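DUF192 domain-containing protein (Novosphingobium aromaticivorans, PDB 3M7A) is of unknown function but belongs to the DUF192 (COG1430) family and is probably exported, perhaps as a lipoprotein. Local coordinates at residues A10-P24 and V35-Q47. Sequence-based numbering, arbitrary orientation.
Sequences AAPAVHPVSGLQIVP and VFRSELARTSAEQ. With EDO (1,2-ethanediol), chain C.
The E39 carboxylate lies flat against the H15 ring, while two residues back along strand 35-41 R37 grips the loop at A10 and A11. Backbone pairing of the antiparallel hairpin sets the register: V23 and S38 exchange two N-H...O bonds, and L40 N reaches Q21 O at 2.8 Å. Followed outward, E39 first puts CB near L20 CD1, an apolar neighbour suited to a methylene. Its CG, anti to the carbonyl carbon (chi1 -76°), and the extended chain beyond it then run across one face of the H15 ring, E39 CG 3.5 Å from H15 CD2. There the carboxylate stacks on the imidazole with planes 13° apart, E39 CD 3.3 Å from H15 CD2 near the ring's rim, while P16 CD backs the opposite face. At the tip, E39 OE2 stays within this stack, 3.6 Å from H15 NE2, whereas E39 OE1 accepts from S18 OG at 2.6 Å, on its anti side, and also forms a salt bridge with R54. The small S18 can serve twice, since OG takes L20 N in an ST turn. H15 ND1 accepts from V17 N, which helps to fix the ring; an alanine in place of H15 would probably uncover one face of the E39 carboxylate and leave V17 N without its acceptor. R37, bent at chi2 and chi3, crosses I22 CG2 and runs alongside P24, whose N lies over one face of the guanidinium; the planar fork delivers NH1 to A10 O (2.9 Å), and also to A7 O, and NH2 to A11 O (2.8 Å). Thus a buried acid, probably kept ionised by R54, and a two-pronged arginine hold the turn at H15-S18 and the loop at A10-A11 against one face of the hairpin by polar side-chain bonds, beyond its regular strand pairing.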
loop_
_atom_site.group_PDB
_atom_site.type_symbol
_atom_site.label_atom_id
_atom_site.label_comp_id
_atom_site.label_asym_id
_atom_site.label_seq_id
_atom_site.Cartn_x
_atom_site.Cartn_y
_atom_site.Cartn_z
ATOM N N ALA A 10 -0.025 -13.905 11.513
ATOM C CA ALA A 10 1.313 -13.762 12.071
ATOM C C ALA A 10 1.505 -12.411 12.757
ATOM O O ALA A 10 1.054 -11.375 12.264
ATOM C CB ALA A 10 2.349 -13.958 11.002
ATOM N N ALA A 11 2.198 -12.429 13.897
ATOM C CA ALA A 11 2.490 -11.233 14.676
ATOM C C ALA A 11 3.268 -10.199 13.855
ATOM O O ALA A 11 3.979 -10.548 12.902
ATOM C CB ALA A 11 3.305 -11.604 15.902
ATOM N N PRO A 12 3.147 -8.926 14.231
ATOM C CA PRO A 12 4.006 -7.943 13.582
ATOM C C PRO A 12 5.491 -8.311 13.704
ATOM O O PRO A 12 5.919 -8.978 14.663
ATOM C CB PRO A 12 3.688 -6.651 14.335
ATOM C CG PRO A 12 2.271 -6.856 14.803
ATOM C CD PRO A 12 2.226 -8.297 15.205
ATOM N N ALA A 13 6.273 -7.867 12.730
ATOM C CA ALA A 13 7.705 -8.126 12.678
ATOM C C ALA A 13 8.415 -6.826 12.361
ATOM O O ALA A 13 7.807 -5.765 12.383
ATOM C CB ALA A 13 7.998 -9.196 11.632
ATOM N N VAL A 14 9.718 -6.907 12.115
ATOM C CA VAL A 14 10.531 -5.735 11.790
ATOM C C VAL A 14 11.298 -6.009 10.492
ATOM O O VAL A 14 11.922 -7.052 10.331
ATOM C CB VAL A 14 11.515 -5.368 12.926
ATOM C CG1 VAL A 14 12.302 -4.126 12.584
ATOM C CG2 VAL A 14 10.776 -5.212 14.264
ATOM N N HIS A 15 11.262 -5.051 9.574
ATOM C CA HIS A 15 11.904 -5.217 8.277
ATOM C C HIS A 15 13.421 -5.056 8.391
ATOM O O HIS A 15 13.900 -4.107 9.012
ATOM C CB HIS A 15 11.349 -4.180 7.310
ATOM C CG HIS A 15 11.624 -4.494 5.882
ATOM N ND1 HIS A 15 12.820 -4.209 5.265
ATOM C CD2 HIS A 15 10.853 -5.112 4.961
ATOM C CE1 HIS A 15 12.760 -4.617 4.005
ATOM N NE2 HIS A 15 11.580 -5.180 3.801
ATOM N N PRO A 16 14.181 -5.964 7.769
ATOM C CA PRO A 16 15.634 -5.941 7.988
ATOM C C PRO A 16 16.378 -4.817 7.286
ATOM O O PRO A 16 17.536 -4.528 7.652
ATOM C CB PRO A 16 16.087 -7.327 7.481
ATOM C CG PRO A 16 15.063 -7.682 6.443
ATOM C CD PRO A 16 13.767 -7.180 7.035
ATOM N N VAL A 17 15.766 -4.229 6.259
ATOM C CA VAL A 17 16.402 -3.116 5.517
ATOM C C VAL A 17 16.016 -1.764 6.129
ATOM O O VAL A 17 16.879 -0.916 6.462
ATOM C CB VAL A 17 16.038 -3.147 4.014
ATOM C CG1 VAL A 17 16.685 -1.960 3.237
ATOM C CG2 VAL A 17 16.466 -4.498 3.389
ATOM N N SER A 18 14.716 -1.561 6.294
ATOM C CA SER A 18 14.199 -0.271 6.710
ATOM C C SER A 18 14.067 -0.109 8.216
ATOM O O SER A 18 13.907 1.018 8.703
ATOM C CB SER A 18 12.819 -0.072 6.102
ATOM O OG SER A 18 11.914 -0.994 6.697
ATOM N N GLY A 19 14.073 -1.220 8.950
ATOM C CA GLY A 19 13.753 -1.183 10.365
ATOM C C GLY A 19 12.305 -0.861 10.704
ATOM O O GLY A 19 11.983 -0.738 11.878
ATOM N N LEU A 20 11.438 -0.711 9.685
ATOM C CA LEU A 20 10.048 -0.383 9.916
ATOM C C LEU A 20 9.293 -1.625 10.447
ATOM O O LEU A 20 9.642 -2.762 10.161
ATOM C CB LEU A 20 9.390 0.139 8.646
ATOM C CG LEU A 20 9.942 1.433 8.071
ATOM C CD1 LEU A 20 9.315 1.720 6.701
ATOM C CD2 LEU A 20 9.677 2.639 8.990
ATOM N N GLN A 21 8.254 -1.390 11.222
ATOM C CA GLN A 21 7.372 -2.452 11.640
ATOM C C GLN A 21 6.705 -3.040 10.400
ATOM O O GLN A 21 6.329 -2.304 9.485
ATOM C CB GLN A 21 6.299 -1.902 12.585
ATOM C CG GLN A 21 5.528 -2.988 13.268
ATOM C CD GLN A 21 4.381 -2.518 14.158
ATOM O OE1 GLN A 21 3.756 -3.346 14.832
ATOM N NE2 GLN A 21 4.076 -1.217 14.155
ATOM N N ILE A 22 6.510 -4.350 10.370
ATOM C CA ILE A 22 5.723 -5.028 9.347
ATOM C C ILE A 22 4.439 -5.510 9.994
ATOM O O ILE A 22 4.469 -6.202 11.016
ATOM C CB ILE A 22 6.488 -6.247 8.760
ATOM C CG1 ILE A 22 7.795 -5.813 8.089
ATOM C CG2 ILE A 22 5.611 -7.058 7.811
ATOM C CD1 ILE A 22 8.746 -6.967 7.809
ATOM N N VAL A 23 3.310 -5.129 9.398
ATOM C CA VAL A 23 2.005 -5.469 9.915
ATOM C C VAL A 23 1.161 -6.076 8.815
ATOM O O VAL A 23 1.288 -5.729 7.640
ATOM C CB VAL A 23 1.304 -4.219 10.526
ATOM C CG1 VAL A 23 2.141 -3.619 11.691
ATOM C CG2 VAL A 23 1.004 -3.170 9.437
ATOM N N PRO A 24 0.238 -6.965 9.179
ATOM C CA PRO A 24 -0.672 -7.513 8.164
ATOM C C PRO A 24 -1.734 -6.489 7.756
ATOM O O PRO A 24 -2.333 -5.832 8.613
ATOM C CB PRO A 24 -1.312 -8.699 8.875
ATOM C CG PRO A 24 -1.232 -8.341 10.316
ATOM C CD PRO A 24 0.065 -7.619 10.477
ATOM N N VAL A 35 -4.144 -10.346 1.370
ATOM C CA VAL A 35 -3.342 -10.074 2.554
ATOM C C VAL A 35 -1.922 -9.678 2.146
ATOM O O VAL A 35 -1.305 -10.366 1.342
ATOM C CB VAL A 35 -3.243 -11.340 3.480
ATOM C CG1 VAL A 35 -2.459 -10.999 4.744
ATOM C CG2 VAL A 35 -4.620 -11.856 3.818
ATOM N N PHE A 36 -1.428 -8.570 2.690
ATOM C CA PHE A 36 -0.087 -8.061 2.422
ATOM C C PHE A 36 0.643 -7.844 3.735
ATOM O O PHE A 36 0.158 -7.095 4.570
ATOM C CB PHE A 36 -0.151 -6.771 1.612
ATOM C CG PHE A 36 -0.913 -6.921 0.340
ATOM C CD1 PHE A 36 -0.305 -7.432 -0.789
ATOM C CD2 PHE A 36 -2.265 -6.606 0.263
ATOM C CE1 PHE A 36 -1.004 -7.598 -1.978
ATOM C CE2 PHE A 36 -2.987 -6.782 -0.908
ATOM C CZ PHE A 36 -2.355 -7.262 -2.036
ATOM N N ARG A 37 1.831 -8.417 3.882
ATOM C CA ARG A 37 2.706 -8.089 4.997
ATOM C C ARG A 37 3.394 -6.764 4.647
ATOM O O ARG A 37 4.223 -6.727 3.738
ATOM C CB ARG A 37 3.761 -9.179 5.208
ATOM C CG ARG A 37 3.270 -10.560 5.507
ATOM C CD ARG A 37 2.669 -10.667 6.825
ATOM N NE ARG A 37 3.585 -10.328 7.920
ATOM C CZ ARG A 37 3.250 -10.357 9.207
ATOM N NH1 ARG A 37 1.998 -10.687 9.573
ATOM N NH2 ARG A 37 4.151 -10.001 10.134
ATOM N N SER A 38 3.023 -5.707 5.353
ATOM C CA SER A 38 3.341 -4.357 4.924
ATOM C C SER A 38 4.207 -3.600 5.916
ATOM O O SER A 38 3.881 -3.499 7.079
ATOM C CB SER A 38 2.026 -3.602 4.702
ATOM O OG SER A 38 1.229 -4.252 3.743
ATOM N N GLU A 39 5.295 -3.035 5.422
ATOM C CA GLU A 39 6.060 -2.066 6.206
ATOM C C GLU A 39 5.172 -0.865 6.515
ATOM O O GLU A 39 4.488 -0.371 5.604
ATOM C CB GLU A 39 7.256 -1.596 5.397
ATOM C CG GLU A 39 8.389 -2.620 5.339
ATOM C CD GLU A 39 9.409 -2.201 4.304
ATOM O OE1 GLU A 39 10.313 -1.425 4.676
ATOM O OE2 GLU A 39 9.265 -2.559 3.099
ATOM N N LEU A 40 5.258 -0.340 7.735
ATOM C CA LEU A 40 4.412 0.754 8.177
ATOM C C LEU A 40 5.221 2.044 8.177
ATOM O O LEU A 40 6.154 2.212 8.975
ATOM C CB LEU A 40 3.870 0.436 9.576
ATOM C CG LEU A 40 2.719 1.282 10.113
ATOM C CD1 LEU A 40 2.249 0.703 11.455
ATOM C CD2 LEU A 40 3.123 2.743 10.263
ATOM N N ALA A 41 4.860 2.934 7.267
ATOM C CA ALA A 41 5.469 4.261 7.191
ATOM C C ALA A 41 4.493 5.235 7.816
ATOM O O ALA A 41 3.356 5.371 7.358
ATOM C CB ALA A 41 5.717 4.636 5.733
ATOM N N ARG A 42 4.943 5.911 8.867
ATOM C CA ARG A 42 4.069 6.827 9.594
ATOM C C ARG A 42 4.490 8.290 9.555
ATOM O O ARG A 42 3.672 9.169 9.296
ATOM C CB ARG A 42 3.936 6.419 11.047
ATOM C CG ARG A 42 2.702 6.979 11.622
ATOM C CD ARG A 42 2.428 6.570 12.981
ATOM N NE ARG A 42 1.973 5.198 13.226
ATOM C CZ ARG A 42 0.707 4.762 13.252
ATOM N NH1 ARG A 42 -0.314 5.529 12.881
ATOM N NH2 ARG A 42 0.471 3.541 13.678
ATOM N N THR A 43 5.750 8.594 9.841
ATOM C CA THR A 43 6.154 9.988 9.870
ATOM C C THR A 43 6.112 10.569 8.460
ATOM O O THR A 43 6.200 9.820 7.473
ATOM C CB THR A 43 7.539 10.207 10.470
ATOM O OG1 THR A 43 8.516 9.678 9.551
ATOM C CG2 THR A 43 7.702 9.577 11.860
ATOM N N SER A 44 6.057 11.887 8.357
ATOM C CA SER A 44 6.081 12.509 7.048
ATOM C C SER A 44 7.348 12.108 6.275
ATOM O O SER A 44 7.287 11.854 5.075
ATOM C CB SER A 44 5.980 14.032 7.145
ATOM O OG SER A 44 4.762 14.438 7.739
ATOM N N ALA A 45 8.491 12.029 6.955
ATOM C CA ALA A 45 9.728 11.644 6.301
ATOM C C ALA A 45 9.719 10.178 5.880
ATOM O O ALA A 45 10.201 9.857 4.788
ATOM C CB ALA A 45 10.915 11.946 7.189
ATOM N N GLU A 46 9.154 9.280 6.707
ATOM C CA GLU A 46 9.045 7.885 6.303
ATOM C C GLU A 46 8.196 7.789 5.040
ATOM O O GLU A 46 8.509 7.029 4.116
ATOM C CB GLU A 46 8.441 7.034 7.422
ATOM C CG GLU A 46 9.442 6.743 8.550
ATOM C CD GLU A 46 8.832 6.140 9.810
ATOM O OE1 GLU A 46 7.599 6.253 10.022
ATOM O OE2 GLU A 46 9.610 5.559 10.602
ATOM N N GLN A 47 7.117 8.554 4.996
ATOM C CA GLN A 47 6.222 8.525 3.862
ATOM C C GLN A 47 6.848 9.161 2.600
ATOM O O GLN A 47 6.528 8.750 1.493
ATOM C CB GLN A 47 4.890 9.193 4.199
ATOM C CG GLN A 47 4.105 8.510 5.296
ATOM C CD GLN A 47 2.725 9.124 5.485
ATOM O OE1 GLN A 47 2.016 9.343 4.505
ATOM N NE2 GLN A 47 2.383 9.472 6.718
HETATM C C1 EDO C . 8.249 3.915 13.453
HETATM O O1 EDO C . 8.846 3.559 12.194
HETATM C C2 EDO C . 6.973 4.738 13.250
HETATM O O2 EDO C . 7.276 6.060 12.760
HETATM O O HOH W 1 7.210 1.398 11.341
#